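Local coordinates for uncharacterized protein (Bacteroides ovatus CL02T12C04, PDB 6PTM), which is probably a glycoside hydrolase family 42 exo-carrageenase that removes sugar units from the ends of carrageenan chains, at residues G193-N198 with F226-H231; V266-I271 with F375-N380; Y288-E293 with T391-M396. All coordinates share one frame; numbering follows the deposited sequence.

Contact 1 of 3, residues G193-N198 with F226-H231; sequences GFFMTN and FVFLNH. With EDO (1,2-ethanediol), chain B.
Thr197 OG1 gives its proton to Asn230 OD1 across 2.7 Å, approaching from above the amide's carbonyl plane, about 39° out of it. The hydroxyl reaches across because it lies opposite the backbone N (chi1 179°), while Asn230 extends in the same direction from the neighbouring strand. OD1 also accepts from Asn233 N. At the other end of the amide, Asn230 ND2 makes a nearly straight 2.8 Å bond to O1 of an ethanediol, and ND2 is bonded to Ser232 OG as well. Next to Asn230, one water accepts from Asn198 N and Asn198 ND2 and donates to Asn230 O; Asn198 ND2 is also hydrogen-bonded to Asn267 OD1 on helix 261-278.

Behind these groups the backbones pair in parallel register, as the two strands of a beta-alpha-beta unit whose connecting helix is 210-218. Phe228 N bonds to Phe194 O at 2.8 Å, Met196 N to Phe228 O at 3.0 Å and Asn230 N to Met196 O at 2.9 Å.

On the face that carries Asn230, the Phe195 and Phe228 rings lie side by side with planes 35° apart; Phe195 CD2 is 3.6 Å from Phe228 CD1, and Phe195 CZ abuts Asn230 CB at 3.5 Å. On the reverse face the contact is aliphatic: the extended thioether of Met196 carries CE over to Leu229 CD1 and Val227 CG1, next to Thr274 of helix 261-278.

With OD1 accepting twice and ND2 donating, the rotation of the Asn230 amide is fixed. The ethanediol, probably from the crystallisation liquor, marks a spot where aromatic carbon and a polar amide can receive a hydroxyl.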
loop_
_atom_site.group_PDB
_atom_site.type_symbol
_atom_site.label_atom_id
_atom_site.label_comp_id
_atom_site.label_asym_id
_atom_site.label_seq_id
_atom_site.Cartn_x
_atom_site.Cartn_y
_atom_site.Cartn_z
ATOM N N GLY A 193 13.964 -14.756 0.701
ATOM C CA GLY A 193 14.440 -13.658 1.545
ATOM C C GLY A 193 15.231 -14.155 2.727
ATOM O O GLY A 193 15.607 -15.347 2.773
ATOM N N PHE A 194 15.560 -13.229 3.609
ATOM C CA PHE A 194 16.457 -13.471 4.753
ATOM C C PHE A 194 16.027 -12.540 5.887
ATOM O O PHE A 194 15.680 -11.380 5.621
ATOM C CB PHE A 194 17.919 -13.295 4.345
ATOM C CG PHE A 194 18.836 -13.742 5.449
ATOM C CD1 PHE A 194 19.056 -15.093 5.673
ATOM C CD2 PHE A 194 19.424 -12.827 6.308
ATOM C CE1 PHE A 194 19.850 -15.516 6.738
ATOM C CE2 PHE A 194 20.234 -13.253 7.358
ATOM C CZ PHE A 194 20.456 -14.596 7.565
ATOM N N PHE A 195 15.948 -13.079 7.103
ATOM C CA PHE A 195 15.548 -12.340 8.326
ATOM C C PHE A 195 16.796 -12.132 9.175
ATOM O O PHE A 195 17.527 -13.084 9.381
ATOM C CB PHE A 195 14.524 -13.145 9.123
ATOM C CG PHE A 195 14.189 -12.548 10.462
ATOM C CD1 PHE A 195 14.856 -12.949 11.612
ATOM C CD2 PHE A 195 13.207 -11.582 10.572
ATOM C CE1 PHE A 195 14.537 -12.391 12.842
ATOM C CE2 PHE A 195 12.875 -11.040 11.801
ATOM C CZ PHE A 195 13.555 -11.431 12.931
ATOM N N MET A 196 17.024 -10.933 9.676
ATOM C CA MET A 196 18.058 -10.736 10.717
ATOM C C MET A 196 17.601 -9.674 11.713
ATOM O O MET A 196 16.604 -8.991 11.452
ATOM C CB MET A 196 19.396 -10.339 10.096
ATOM C CG MET A 196 19.329 -9.111 9.259
ATOM S SD MET A 196 20.959 -8.950 8.519
ATOM C CE MET A 196 20.688 -7.395 7.668
ATOM N N THR A 197 18.322 -9.587 12.828
ATOM C CA THR A 197 17.995 -8.759 14.002
ATOM C C THR A 197 19.302 -8.246 14.601
ATOM O O THR A 197 20.346 -8.973 14.542
ATOM C CB THR A 197 17.141 -9.562 14.994
ATOM O OG1 THR A 197 16.915 -8.689 16.087
ATOM C CG2 THR A 197 17.780 -10.845 15.476
ATOM N N ASN A 198 19.259 -7.054 15.197
ATOM C CA ASN A 198 20.439 -6.566 15.935
ATOM C C ASN A 198 20.825 -7.564 17.041
ATOM O O ASN A 198 21.973 -7.550 17.434
ATOM C CB ASN A 198 20.225 -5.144 16.418
ATOM C CG ASN A 198 20.191 -4.191 15.248
ATOM O OD1 ASN A 198 21.194 -3.994 14.580
ATOM N ND2 ASN A 198 19.054 -3.588 15.020
ATOM N N PHE A 226 13.354 -10.594 -0.403
ATOM C CA PHE A 226 13.766 -9.382 0.334
ATOM C C PHE A 226 14.376 -9.759 1.688
ATOM O O PHE A 226 14.172 -10.874 2.238
ATOM C CB PHE A 226 12.596 -8.413 0.424
ATOM C CG PHE A 226 11.581 -8.713 1.489
ATOM C CD1 PHE A 226 10.610 -9.675 1.286
ATOM C CD2 PHE A 226 11.548 -7.989 2.661
ATOM C CE1 PHE A 226 9.650 -9.940 2.244
ATOM C CE2 PHE A 226 10.557 -8.225 3.603
ATOM C CZ PHE A 226 9.603 -9.192 3.388
ATOM N N VAL A 227 15.187 -8.832 2.197
ATOM C CA VAL A 227 15.851 -8.948 3.527
ATOM C C VAL A 227 15.028 -8.152 4.541
ATOM O O VAL A 227 14.691 -6.984 4.285
ATOM C CB VAL A 227 17.304 -8.464 3.468
ATOM C CG1 VAL A 227 17.997 -8.606 4.812
ATOM C CG2 VAL A 227 18.076 -9.190 2.380
ATOM N N PHE A 228 14.688 -8.789 5.644
ATOM C CA PHE A 228 13.829 -8.209 6.712
ATOM C C PHE A 228 14.736 -7.808 7.869
ATOM O O PHE A 228 15.311 -8.719 8.501
ATOM C CB PHE A 228 12.801 -9.253 7.121
ATOM C CG PHE A 228 11.712 -8.773 8.043
ATOM C CD1 PHE A 228 11.973 -8.466 9.366
ATOM C CD2 PHE A 228 10.401 -8.707 7.606
ATOM C CE1 PHE A 228 10.952 -8.032 10.199
ATOM C CE2 PHE A 228 9.376 -8.329 8.465
ATOM C CZ PHE A 228 9.655 -8.000 9.756
ATOM N N LEU A 229 14.868 -6.508 8.155
ATOM C CA LEU A 229 15.600 -6.036 9.358
ATOM C C LEU A 229 14.619 -5.892 10.511
ATOM O O LEU A 229 13.701 -5.037 10.411
ATOM C CB LEU A 229 16.283 -4.704 9.080
ATOM C CG LEU A 229 17.640 -4.803 8.403
ATOM C CD1 LEU A 229 17.460 -5.199 6.956
ATOM C CD2 LEU A 229 18.415 -3.473 8.533
ATOM N N ASN A 230 14.821 -6.695 11.555
ATOM C CA ASN A 230 14.075 -6.646 12.833
ATOM C C ASN A 230 14.705 -5.612 13.756
ATOM O O ASN A 230 15.953 -5.539 13.788
ATOM C CB ASN A 230 14.076 -7.985 13.558
ATOM C CG ASN A 230 13.665 -7.826 15.006
ATOM O OD1 ASN A 230 14.511 -7.490 15.853
ATOM N ND2 ASN A 230 12.375 -8.047 15.267
ATOM N N HIS A 231 13.868 -4.841 14.456
ATOM C CA HIS A 231 14.320 -3.779 15.396
ATOM C C HIS A 231 13.673 -3.917 16.781
ATOM O O HIS A 231 13.914 -3.018 17.601
ATOM C CB HIS A 231 14.092 -2.391 14.772
ATOM C CG HIS A 231 14.934 -2.138 13.567
ATOM N ND1 HIS A 231 16.271 -1.856 13.663
ATOM C CD2 HIS A 231 14.638 -2.151 12.244
ATOM C CE1 HIS A 231 16.768 -1.690 12.440
ATOM N NE2 HIS A 231 15.780 -1.859 11.548
HETATM C C1 EDO B . 9.119 -8.816 13.412
HETATM O O1 EDO B . 10.509 -9.113 13.448
HETATM C C2 EDO B . 8.938 -7.348 13.564
HETATM O O2 EDO B . 9.421 -6.813 14.800
HETATM O O HOH W 1 17.134 -5.579 16.344
#

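Contact 2 of 3, residues V266-I271 with F375-N380; sequences VNSDLI and FSFLKN
Leu378 meets Asn267 through its CD2 methyl, which comes within 3.7 Å of Asn267 OD1 and 3.9 Å of Asn267 CB, so the leucine lies against the asparagine at a slant. With CG anti to the carbonyl carbon (chi1 -72°), CD2 is the branch turned to the other helix. One turn further along, Ile271 CD1 lies 4.0 Å from Leu378 O and 4.2 Å from Leu378 CD2.

Phe377 is the second large contributor. Its first torsion, 163°, swings the ring across to the other helix, where it offers its edge: Ser268 OG lies near the ring plane, 3.3 Å from CZ, and Asn267 CB sits by CE2 at 4.2 Å, again at the rim. The serine hydroxyl is not left to the ring, since it is hydrogen-bonded to Glu381 OE1, one turn further along the phenylalanine's own helix, and to Arg264 O.

Asn267, level with Ile271 in the surface it buries, meets the leucine methyl with OD1, CB and CG. Its polar atoms are engaged outside this contact: ND2 with Ala263 O and Tyr256 OH, OD1 with Asn198 ND2.

The segments belong to helices 261-278 and 358-385, neighbours in the outer helical layer of the barrel. Segments 266-271 and 375-380 run in roughly the same direction, crossing at -29° with axes 10.4 Å apart, and this wide spacing is bridged by side chains reaching from each helix.

Between the segments the contact is van der Waals, with no direct hydrogen bond; one turn on, Ser268 to Glu381 adds a polar tie between the same two helices, and the amide of Asn267 is satisfied by Ala263, Tyr256 and Asn198.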
loop_
_atom_site.group_PDB
_atom_site.type_symbol
_atom_site.label_atom_id
_atom_site.label_comp_id
_atom_site.label_asym_id
_atom_site.label_seq_id
_atom_site.Cartn_x
_atom_site.Cartn_y
_atom_site.Cartn_z
ATOM N N VAL A 266 25.741 -0.934 16.709
ATOM C CA VAL A 266 25.188 -2.311 16.628
ATOM C C VAL A 266 24.615 -2.520 15.220
ATOM O O VAL A 266 24.904 -3.572 14.584
ATOM C CB VAL A 266 24.174 -2.610 17.757
ATOM C CG1 VAL A 266 23.413 -3.893 17.484
ATOM C CG2 VAL A 266 24.841 -2.685 19.131
ATOM N N ASN A 267 23.845 -1.553 14.724
ATOM C CA ASN A 267 23.267 -1.658 13.366
ATOM C C ASN A 267 24.398 -1.725 12.332
ATOM O O ASN A 267 24.293 -2.566 11.440
ATOM C CB ASN A 267 22.262 -0.535 13.105
ATOM C CG ASN A 267 20.945 -0.848 13.765
ATOM O OD1 ASN A 267 20.064 -1.472 13.169
ATOM N ND2 ASN A 267 20.811 -0.456 15.013
ATOM N N SER A 268 25.413 -0.865 12.431
ATOM C CA SER A 268 26.604 -0.855 11.534
ATOM C C SER A 268 27.272 -2.240 11.572
ATOM O O SER A 268 27.598 -2.773 10.505
ATOM C CB SER A 268 27.563 0.252 11.889
ATOM O OG SER A 268 26.990 1.508 11.529
ATOM N N ASP A 269 27.377 -2.834 12.761
ATOM C CA ASP A 269 28.056 -4.144 12.948
ATOM C C ASP A 269 27.204 -5.242 12.310
ATOM O O ASP A 269 27.786 -6.122 11.627
ATOM C CB ASP A 269 28.376 -4.423 14.423
ATOM C CG ASP A 269 29.601 -3.697 14.947
ATOM O OD1 ASP A 269 30.362 -3.182 14.148
ATOM O OD2 ASP A 269 29.786 -3.701 16.152
ATOM N N LEU A 270 25.887 -5.213 12.530
ATOM C CA LEU A 270 24.975 -6.187 11.892
ATOM C C LEU A 270 25.176 -6.143 10.375
ATOM O O LEU A 270 25.430 -7.224 9.778
ATOM C CB LEU A 270 23.507 -5.939 12.277
ATOM C CG LEU A 270 22.534 -6.960 11.701
ATOM C CD1 LEU A 270 22.842 -8.365 12.224
ATOM C CD2 LEU A 270 21.093 -6.602 12.030
ATOM N N ILE A 271 25.140 -4.948 9.783
ATOM C CA ILE A 271 25.086 -4.811 8.300
ATOM C C ILE A 271 26.432 -5.232 7.700
ATOM O O ILE A 271 26.432 -5.997 6.752
ATOM C CB ILE A 271 24.628 -3.386 7.962
ATOM C CG1 ILE A 271 23.143 -3.229 8.284
ATOM C CG2 ILE A 271 24.902 -3.039 6.526
ATOM C CD1 ILE A 271 22.671 -1.792 8.404
ATOM N N PHE A 375 16.586 6.251 8.741
ATOM C CA PHE A 375 16.384 5.327 7.603
ATOM C C PHE A 375 17.430 5.613 6.529
ATOM O O PHE A 375 17.853 4.617 5.879
ATOM C CB PHE A 375 14.939 5.384 7.108
ATOM C CG PHE A 375 14.005 4.642 8.017
ATOM C CD1 PHE A 375 14.186 3.293 8.254
ATOM C CD2 PHE A 375 12.987 5.297 8.684
ATOM C CE1 PHE A 375 13.337 2.613 9.103
ATOM C CE2 PHE A 375 12.147 4.613 9.541
ATOM C CZ PHE A 375 12.341 3.282 9.775
ATOM N N SER A 376 17.852 6.868 6.359
ATOM C CA SER A 376 18.990 7.224 5.489
ATOM C C SER A 376 20.275 6.552 5.993
ATOM O O SER A 376 21.006 5.988 5.149
ATOM C CB SER A 376 19.166 8.727 5.324
ATOM O OG SER A 376 18.060 9.260 4.601
ATOM N N PHE A 377 20.559 6.621 7.293
ATOM C CA PHE A 377 21.722 5.936 7.924
ATOM C C PHE A 377 21.659 4.436 7.602
ATOM O O PHE A 377 22.638 3.908 7.074
ATOM C CB PHE A 377 21.786 6.193 9.436
ATOM C CG PHE A 377 22.663 5.235 10.207
ATOM C CD1 PHE A 377 24.049 5.350 10.170
ATOM C CD2 PHE A 377 22.096 4.209 10.952
ATOM C CE1 PHE A 377 24.852 4.433 10.837
ATOM C CE2 PHE A 377 22.901 3.291 11.618
ATOM C CZ PHE A 377 24.276 3.400 11.549
ATOM N N LEU A 378 20.546 3.749 7.848
ATOM C CA LEU A 378 20.481 2.271 7.610
ATOM C C LEU A 378 20.770 1.961 6.136
ATOM O O LEU A 378 21.581 1.066 5.863
ATOM C CB LEU A 378 19.102 1.730 8.018
ATOM C CG LEU A 378 18.837 1.669 9.516
ATOM C CD1 LEU A 378 17.428 1.143 9.784
ATOM C CD2 LEU A 378 19.893 0.827 10.269
ATOM N N LYS A 379 20.119 2.674 5.218
ATOM C CA LYS A 379 20.323 2.531 3.761
ATOM C C LYS A 379 21.787 2.804 3.400
ATOM O O LYS A 379 22.369 1.969 2.647
ATOM C CB LYS A 379 19.407 3.463 2.962
ATOM C CG LYS A 379 19.717 3.503 1.473
ATOM C CD LYS A 379 18.870 4.450 0.655
ATOM C CE LYS A 379 18.898 5.870 1.170
ATOM N NZ LYS A 379 18.341 6.822 0.169
ATOM N N ASN A 380 22.401 3.866 3.930
ATOM C CA ASN A 380 23.813 4.184 3.559
ATOM C C ASN A 380 24.739 3.089 4.095
ATOM O O ASN A 380 25.658 2.728 3.364
ATOM C CB ASN A 380 24.269 5.588 3.951
ATOM C CG ASN A 380 23.403 6.650 3.310
ATOM O OD1 ASN A 380 22.856 6.454 2.211
ATOM N ND2 ASN A 380 23.211 7.753 4.023
#

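Contact 3 of 3, residues Y288-E293 with T391-M396; sequences YMLCNE and THIKIM
Tyr288 O receives His392 N at 3.0 Å, and Leu290 N returns a 2.8 Å bond to His392 O, the usual parallel exchange on both sides of one residue. Further on, Lys394 N reaches Cys291 O at 3.0 Å, while Glu293 N to Lys394 O is weak and bent. Between Met289 and Asn292 the register slips by one residue, a beta bulge in strand 288-292; Lys394 is the centre of an inverse gamma turn. CA-H groups of Thr391 and Met289 add contacts to Tyr288 O and His392 O.

Side-chain polarity concentrates at Lys394. Its NZ donates to Asn292 OD1 at 2.8 Å, tilted 31° from the carbonyl plane, and has a salt bridge with Glu470. The Lys394 and Asn292 side chains lie alongside, both with CG opposite the backbone N.

These are neighbouring strands of the (beta/alpha)8 barrel expected of family 42. Asn292 ends the earlier strand and Glu293 follows it, the place where relatives in clan GH-A carry an asparagine followed by the acid/base glutamate, and Glu470 stands on strand 466-471, so the lysine probably lies beside the active site.

Packing follows the faces. The first torsion of His392, 50°, puts its ring with one face toward Tyr288 O and Met289 CA, both offset to the rim; His392 CE1 meets Met289 CG 3.6 Å away, and NE2 bonds to Leu286 O. The bent methionine rests SD 3.7 Å from Lys394 CB. Toward the helices, Leu290 CD1 leans on Thr391 CB. Met396 crosses Glu293 at about a right angle, Met396 CG lying 3.7 Å from Glu293 OE2.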
loop_
_atom_site.group_PDB
_atom_site.type_symbol
_atom_site.label_atom_id
_atom_site.label_comp_id
_atom_site.label_asym_id
_atom_site.label_seq_id
_atom_site.Cartn_x
_atom_site.Cartn_y
_atom_site.Cartn_z
ATOM N N TYR A 288 15.807 -4.506 0.596
ATOM C CA TYR A 288 16.071 -4.546 2.046
ATOM C C TYR A 288 14.990 -3.730 2.755
ATOM O O TYR A 288 14.854 -2.494 2.551
ATOM C CB TYR A 288 17.469 -3.999 2.345
ATOM C CG TYR A 288 18.612 -4.773 1.749
ATOM C CD1 TYR A 288 18.937 -4.636 0.401
ATOM C CD2 TYR A 288 19.430 -5.566 2.540
ATOM C CE1 TYR A 288 20.006 -5.318 -0.155
ATOM C CE2 TYR A 288 20.510 -6.254 1.999
ATOM C CZ TYR A 288 20.796 -6.126 0.648
ATOM O OH TYR A 288 21.860 -6.753 0.078
ATOM N N MET A 289 14.215 -4.424 3.577
ATOM C CA MET A 289 13.057 -3.843 4.297
ATOM C C MET A 289 13.555 -3.322 5.643
ATOM O O MET A 289 13.956 -4.154 6.483
ATOM C CB MET A 289 12.008 -4.940 4.462
ATOM C CG MET A 289 10.598 -4.429 4.609
ATOM S SD MET A 289 10.297 -3.767 6.224
ATOM C CE MET A 289 10.664 -5.130 7.330
ATOM N N LEU A 290 13.618 -2.004 5.826
ATOM C CA LEU A 290 14.468 -1.416 6.888
ATOM C C LEU A 290 13.747 -1.441 8.241
ATOM O O LEU A 290 14.458 -1.414 9.243
ATOM C CB LEU A 290 14.903 0.011 6.540
ATOM C CG LEU A 290 15.734 0.152 5.270
ATOM C CD1 LEU A 290 16.080 1.610 5.009
ATOM C CD2 LEU A 290 16.985 -0.707 5.319
ATOM N N CYS A 291 12.413 -1.511 8.275
ATOM C CA CYS A 291 11.665 -1.665 9.537
ATOM C C CYS A 291 10.206 -2.039 9.239
ATOM O O CYS A 291 9.602 -1.452 8.306
ATOM C CB CYS A 291 11.693 -0.373 10.355
ATOM S SG CYS A 291 11.132 -0.584 12.069
ATOM N N ASN A 292 9.671 -2.924 10.075
ATOM C CA ASN A 292 8.241 -3.300 10.213
ATOM C C ASN A 292 7.440 -2.192 10.937
ATOM O O ASN A 292 7.641 -2.031 12.148
ATOM C CB ASN A 292 8.185 -4.593 11.031
ATOM C CG ASN A 292 6.801 -5.185 11.114
ATOM O OD1 ASN A 292 6.422 -6.100 10.352
ATOM N ND2 ASN A 292 6.047 -4.664 12.045
ATOM N N GLU A 293 6.489 -1.546 10.260
ATOM C CA GLU A 293 5.487 -0.600 10.840
ATOM C C GLU A 293 6.176 0.321 11.836
ATOM O O GLU A 293 5.812 0.372 13.016
ATOM C CB GLU A 293 4.331 -1.327 11.528
ATOM C CG GLU A 293 3.488 -2.146 10.554
ATOM C CD GLU A 293 2.107 -2.508 11.089
ATOM O OE1 GLU A 293 1.955 -2.535 12.333
ATOM O OE2 GLU A 293 1.211 -2.759 10.270
ATOM N N THR A 391 16.205 -0.299 -1.103
ATOM C CA THR A 391 15.610 -0.285 0.238
ATOM C C THR A 391 14.155 0.145 0.139
ATOM O O THR A 391 13.783 0.914 -0.775
ATOM C CB THR A 391 16.418 0.576 1.210
ATOM O OG1 THR A 391 16.314 1.953 0.830
ATOM C CG2 THR A 391 17.867 0.140 1.262
ATOM N N HIS A 392 13.414 -0.277 1.150
ATOM C CA HIS A 392 12.049 0.181 1.426
ATOM C C HIS A 392 11.752 -0.033 2.892
ATOM O O HIS A 392 12.527 -0.689 3.601
ATOM C CB HIS A 392 11.048 -0.545 0.503
ATOM C CG HIS A 392 11.205 -2.021 0.492
ATOM N ND1 HIS A 392 10.387 -2.857 1.231
ATOM C CD2 HIS A 392 12.051 -2.811 -0.200
ATOM C CE1 HIS A 392 10.741 -4.105 1.011
ATOM N NE2 HIS A 392 11.769 -4.110 0.113
ATOM N N ILE A 393 10.598 0.472 3.286
ATOM C CA ILE A 393 10.124 0.480 4.685
ATOM C C ILE A 393 8.667 0.002 4.687
ATOM O O ILE A 393 7.878 0.456 3.812
ATOM C CB ILE A 393 10.311 1.901 5.252
ATOM C CG1 ILE A 393 11.754 2.395 5.092
ATOM C CG2 ILE A 393 9.847 1.999 6.693
ATOM C CD1 ILE A 393 11.872 3.928 5.190
ATOM N N LYS A 394 8.303 -0.864 5.638
ATOM C CA LYS A 394 6.895 -1.332 5.747
ATOM C C LYS A 394 6.079 -0.237 6.452
ATOM O O LYS A 394 5.726 -0.368 7.644
ATOM C CB LYS A 394 6.817 -2.686 6.434
ATOM C CG LYS A 394 5.393 -3.227 6.534
ATOM C CD LYS A 394 5.259 -4.414 7.413
ATOM C CE LYS A 394 6.033 -5.618 6.889
ATOM N NZ LYS A 394 5.789 -6.832 7.716
ATOM N N ILE A 395 5.830 0.845 5.725
ATOM C CA ILE A 395 5.140 2.044 6.268
ATOM C C ILE A 395 3.643 1.760 6.310
ATOM O O ILE A 395 3.110 1.276 5.306
ATOM C CB ILE A 395 5.431 3.284 5.414
ATOM C CG1 ILE A 395 6.910 3.670 5.469
ATOM C CG2 ILE A 395 4.519 4.416 5.834
ATOM C CD1 ILE A 395 7.289 4.605 4.346
ATOM N N MET A 396 2.992 2.104 7.420
ATOM C CA MET A 396 1.513 2.035 7.509
ATOM C C MET A 396 0.955 3.239 6.762
ATOM O O MET A 396 1.120 4.348 7.224
ATOM C CB MET A 396 1.070 2.084 8.969
ATOM C CG MET A 396 1.485 0.862 9.754
ATOM S SD MET A 396 1.542 1.227 11.515
ATOM C CE MET A 396 -0.077 1.975 11.807
#

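Contacts 1 and 3, centres 10 Å apart, belong to one four-stranded parallel run of the barrel wall, joined where Val227 O accepts from Met289 N at 2.7 Å. Contact 2 lies outside that wall, about 12 Å from the centre of contact 1 and 13 Å from that of contact 3. It meets contact 1 through a 3.0 Å bond between Asn198 ND2 and Asn267 OD1, and contact 3 through Phe375, whose CE1 is 3.6 Å from Cys291 CB. The ethanediol held by contact 1 also comes within about 4 Å of the Asn292 side chain in contact 3, nearest atoms counted, consistent with both lying at the edge of a pocket, possibly the substrate site.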